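Local coordinates for Lin1944 protein (Listeria innocua, PDB 3D7L) that belongs to the short-chain dehydrogenase/reductase family and is probably an oxidoreductase, although its substrate and precise function are unknown, at residues K20-K25 with A185-V190. Sequence-based numbering, arbitrary orientation.
Sequences KERLEK and AFEKSV
R22 and E187 form a salt bridge between two helices that lie on the same face of the parallel sheet of this Rossmann-type fold. The two side chains meet almost perpendicularly, yet guanidinium and carboxylate end up almost coplanar, their planes 18° apart. R22 presents the NE edge of its guanidinium: NE donates to E187 OE1 at 2.6 Å, with an N-H...O angle of 166°, and the oxygen is approached nearly along its C-O axis. A weaker bond runs from R22 NH2 to the same OE1 (3.1 Å). The bend at chi3 of R22 (77°) turns the guanidinium so that its edge faces this oxygen, while E187 reaches across with CG anti to the backbone N and the chain extended beyond.

Beneath the charged pair, toward the sheet, L23 and E187 run antiparallel past one another, and L23 lays CD2 against the base of the E187 side chain, 3.8 Å from E187 CA and close to CB. The other branch, CD1, approaches V190 CG2 more loosely at 4.4 Å. L23 and V190 both rest on I6 of strand 5-9, which joins this apolar layer to the sheet.

A water donates to R22 O at 2.8 Å and weakly to E187 OE1, linking the backbone of helix 14-23 to the carboxylate. The carboxylate has a second cationic partner: K26 forms a salt bridge with OE2. Both oxygens therefore face positive charge, which would be expected to favour the ionised carboxylate and to hold its plane against rotation above the buried leucine-valine contact.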
ATOM      1  N   LYS D  20      16.718   4.582 -18.733  1.00 30.08           N
ATOM      2  CA  LYS D  20      16.768   4.966 -20.139  1.00 30.15           C
ATOM      3  C   LYS D  20      18.071   4.488 -20.810  1.00 30.94           C
ATOM      4  O   LYS D  20      18.043   3.928 -21.904  1.00 29.83           O
ATOM      5  CB  LYS D  20      16.618   6.485 -20.271  1.00 29.89           C
ATOM      6  CG  LYS D  20      16.372   7.009 -21.716  1.00 29.80           C
ATOM      7  CD  LYS D  20      16.383   8.534 -21.709  1.00 30.88           C
ATOM      8  CE  LYS D  20      16.290   9.131 -23.117  1.00 34.61           C
ATOM      9  NZ  LYS D  20      17.533   8.879 -23.908  1.00 36.02           N
ATOM     10  N   GLU D  21      19.198   4.706 -20.139  1.00 31.79           N
ATOM     11  CA  GLU D  21      20.496   4.352 -20.693  1.00 33.30           C
ATOM     12  C   GLU D  21      20.659   2.878 -21.034  1.00 33.50           C
ATOM     13  O   GLU D  21      21.248   2.539 -22.071  1.00 34.18           O
ATOM     14  CB  GLU D  21      21.611   4.812 -19.772  1.00 33.16           C
ATOM     15  CG  GLU D  21      22.922   5.017 -20.499  1.00 38.00           C
ATOM     16  CD  GLU D  21      23.911   5.899 -19.735  1.00 43.31           C
ATOM     17  OE1 GLU D  21      24.996   6.188 -20.301  1.00 45.59           O
ATOM     18  OE2 GLU D  21      23.607   6.306 -18.587  1.00 45.17           O
ATOM     19  N   ARG D  22      20.171   2.004 -20.159  1.00 33.54           N
ATOM     20  CA  ARG D  22      20.172   0.565 -20.435  1.00 34.03           C
ATOM     21  C   ARG D  22      19.195   0.204 -21.552  1.00 33.25           C
ATOM     22  O   ARG D  22      19.606  -0.369 -22.552  1.00 33.24           O
ATOM     23  CB  ARG D  22      19.858  -0.262 -19.176  1.00 34.00           C
ATOM     24  CG  ARG D  22      21.004  -0.355 -18.194  1.00 36.94           C
ATOM     25  CD  ARG D  22      20.959  -1.646 -17.365  1.00 37.61           C
ATOM     26  NE  ARG D  22      21.428  -2.785 -18.146  1.00 38.72           N
ATOM     27  CZ  ARG D  22      22.703  -3.128 -18.320  1.00 40.38           C
ATOM     28  NH1 ARG D  22      23.687  -2.423 -17.764  1.00 40.37           N
ATOM     29  NH2 ARG D  22      22.998  -4.187 -19.066  1.00 40.21           N
ATOM     30  N   LEU D  23      17.916   0.549 -21.371  1.00 32.87           N
ATOM     31  CA  LEU D  23      16.837   0.142 -22.291  1.00 32.53           C
ATOM     32  C   LEU D  23      16.965   0.698 -23.722  1.00 33.09           C
ATOM     33  O   LEU D  23      16.536   0.051 -24.687  1.00 33.04           O
ATOM     34  CB  LEU D  23      15.461   0.482 -21.696  1.00 32.36           C
ATOM     35  CG  LEU D  23      15.145   0.006 -20.261  1.00 30.11           C
ATOM     36  CD1 LEU D  23      13.701   0.336 -19.872  1.00 31.70           C
ATOM     37  CD2 LEU D  23      15.409  -1.476 -20.062  1.00 29.82           C
ATOM     38  N   GLU D  24      17.564   1.879 -23.844  1.00 32.97           N
ATOM     39  CA  GLU D  24      17.887   2.496 -25.129  1.00 34.11           C
ATOM     40  C   GLU D  24      18.665   1.594 -26.089  1.00 33.81           C
ATOM     41  O   GLU D  24      18.463   1.667 -27.297  1.00 33.12           O
ATOM     42  CB  GLU D  24      18.802   3.692 -24.908  1.00 34.21           C
ATOM     43  CG  GLU D  24      18.123   4.967 -24.696  1.00 36.94           C
ATOM     44  CD  GLU D  24      19.099   6.108 -24.735  1.00 39.67           C
ATOM     45  OE1 GLU D  24      18.759   7.089 -25.414  1.00 42.74           O
ATOM     46  OE2 GLU D  24      20.199   6.023 -24.125  1.00 39.42           O
ATOM     47  N   LYS D  25      19.599   0.816 -25.542  1.00 33.70           N
ATOM     48  CA  LYS D  25      20.499  -0.024 -26.332  1.00 34.40           C
ATOM     49  C   LYS D  25      19.737  -1.134 -27.054  1.00 34.36           C
ATOM     50  O   LYS D  25      20.215  -1.674 -28.057  1.00 33.32           O
ATOM     51  CB  LYS D  25      21.531  -0.703 -25.427  1.00 34.96           C
ATOM     52  CG  LYS D  25      22.188   0.154 -24.374  1.00 36.96           C
ATOM     53  CD  LYS D  25      23.413   0.842 -24.903  1.00 39.52           C
ATOM     54  CE  LYS D  25      24.554   0.697 -23.910  1.00 40.53           C
ATOM     55  NZ  LYS D  25      24.398   1.643 -22.799  1.00 42.13           N
ATOM     56  N   ALA D 185      17.705  -4.459 -13.105  1.00 24.66           N
ATOM     57  CA  ALA D 185      16.439  -5.034 -12.638  1.00 25.11           C
ATOM     58  C   ALA D 185      15.241  -4.642 -13.505  1.00 25.92           C
ATOM     59  O   ALA D 185      14.334  -5.476 -13.769  1.00 26.19           O
ATOM     60  CB  ALA D 185      16.191  -4.634 -11.170  1.00 25.73           C
ATOM     61  N   PHE D 186      15.211  -3.370 -13.910  1.00 24.81           N
ATOM     62  CA  PHE D 186      14.234  -2.899 -14.887  1.00 25.37           C
ATOM     63  C   PHE D 186      14.400  -3.619 -16.226  1.00 25.62           C
ATOM     64  O   PHE D 186      13.409  -4.069 -16.802  1.00 26.37           O
ATOM     65  CB  PHE D 186      14.351  -1.387 -15.095  1.00 25.31           C
ATOM     66  CG  PHE D 186      13.735  -0.567 -13.989  1.00 25.78           C
ATOM     67  CD1 PHE D 186      12.403  -0.178 -14.056  1.00 24.01           C
ATOM     68  CD2 PHE D 186      14.504  -0.158 -12.904  1.00 25.65           C
ATOM     69  CE1 PHE D 186      11.831   0.601 -13.027  1.00 25.65           C
ATOM     70  CE2 PHE D 186      13.955   0.624 -11.905  1.00 26.37           C
ATOM     71  CZ  PHE D 186      12.607   0.990 -11.967  1.00 26.63           C
ATOM     72  N   GLU D 187      15.639  -3.737 -16.710  1.00 25.60           N
ATOM     73  CA  GLU D 187      15.909  -4.527 -17.919  1.00 26.21           C
ATOM     74  C   GLU D 187      15.457  -5.994 -17.745  1.00 26.16           C
ATOM     75  O   GLU D 187      14.895  -6.576 -18.662  1.00 25.66           O
ATOM     76  CB  GLU D 187      17.376  -4.454 -18.333  1.00 25.35           C
ATOM     77  CG  GLU D 187      17.718  -5.362 -19.513  1.00 27.98           C
ATOM     78  CD  GLU D 187      19.180  -5.285 -19.960  1.00 29.66           C
ATOM     79  OE1 GLU D 187      19.931  -4.422 -19.486  1.00 35.52           O
ATOM     80  OE2 GLU D 187      19.585  -6.083 -20.813  1.00 34.52           O
ATOM     81  N   LYS D 188      15.716  -6.577 -16.567  1.00 26.56           N
ATOM     82  CA  LYS D 188      15.265  -7.915 -16.229  1.00 27.37           C
ATOM     83  C   LYS D 188      13.740  -7.996 -16.344  1.00 27.49           C
ATOM     84  O   LYS D 188      13.222  -8.924 -16.959  1.00 28.16           O
ATOM     85  CB  LYS D 188      15.743  -8.298 -14.813  1.00 27.49           C
ATOM     86  CG  LYS D 188      15.359  -9.689 -14.379  1.00 27.68           C
ATOM     87  CD  LYS D 188      15.855  -9.992 -12.962  1.00 28.36           C
ATOM     88  CE  LYS D 188      15.334 -11.346 -12.489  1.00 29.21           C
ATOM     89  NZ  LYS D 188      15.823 -12.504 -13.273  1.00 30.87           N
ATOM     90  N   SER D 189      13.027  -7.008 -15.785  1.00 27.11           N
ATOM     91  CA  SER D 189      11.565  -6.979 -15.894  1.00 26.93           C
ATOM     92  C   SER D 189      11.075  -6.850 -17.339  1.00 27.22           C
ATOM     93  O   SER D 189      10.200  -7.598 -17.743  1.00 28.61           O
ATOM     94  CB  SER D 189      10.944  -5.886 -15.022  1.00 26.58           C
ATOM     95  OG  SER D 189       9.551  -5.966 -15.117  1.00 26.93           O
ATOM     96  N   VAL D 190      11.658  -5.954 -18.129  1.00 26.15           N
ATOM     97  CA  VAL D 190      11.192  -5.750 -19.500  1.00 26.08           C
ATOM     98  C   VAL D 190      11.532  -6.922 -20.430  1.00 26.43           C
ATOM     99  O   VAL D 190      10.694  -7.357 -21.233  1.00 27.36           O
ATOM    100  CB  VAL D 190      11.725  -4.400 -20.084  1.00 26.06           C
ATOM    101  CG1 VAL D 190      11.426  -4.248 -21.614  1.00 26.98           C
ATOM    102  CG2 VAL D 190      11.165  -3.227 -19.302  1.00 24.03           C
TER
HETATM  103  O   HOH W   1      21.201  -2.650 -21.964  1.00 28.05           O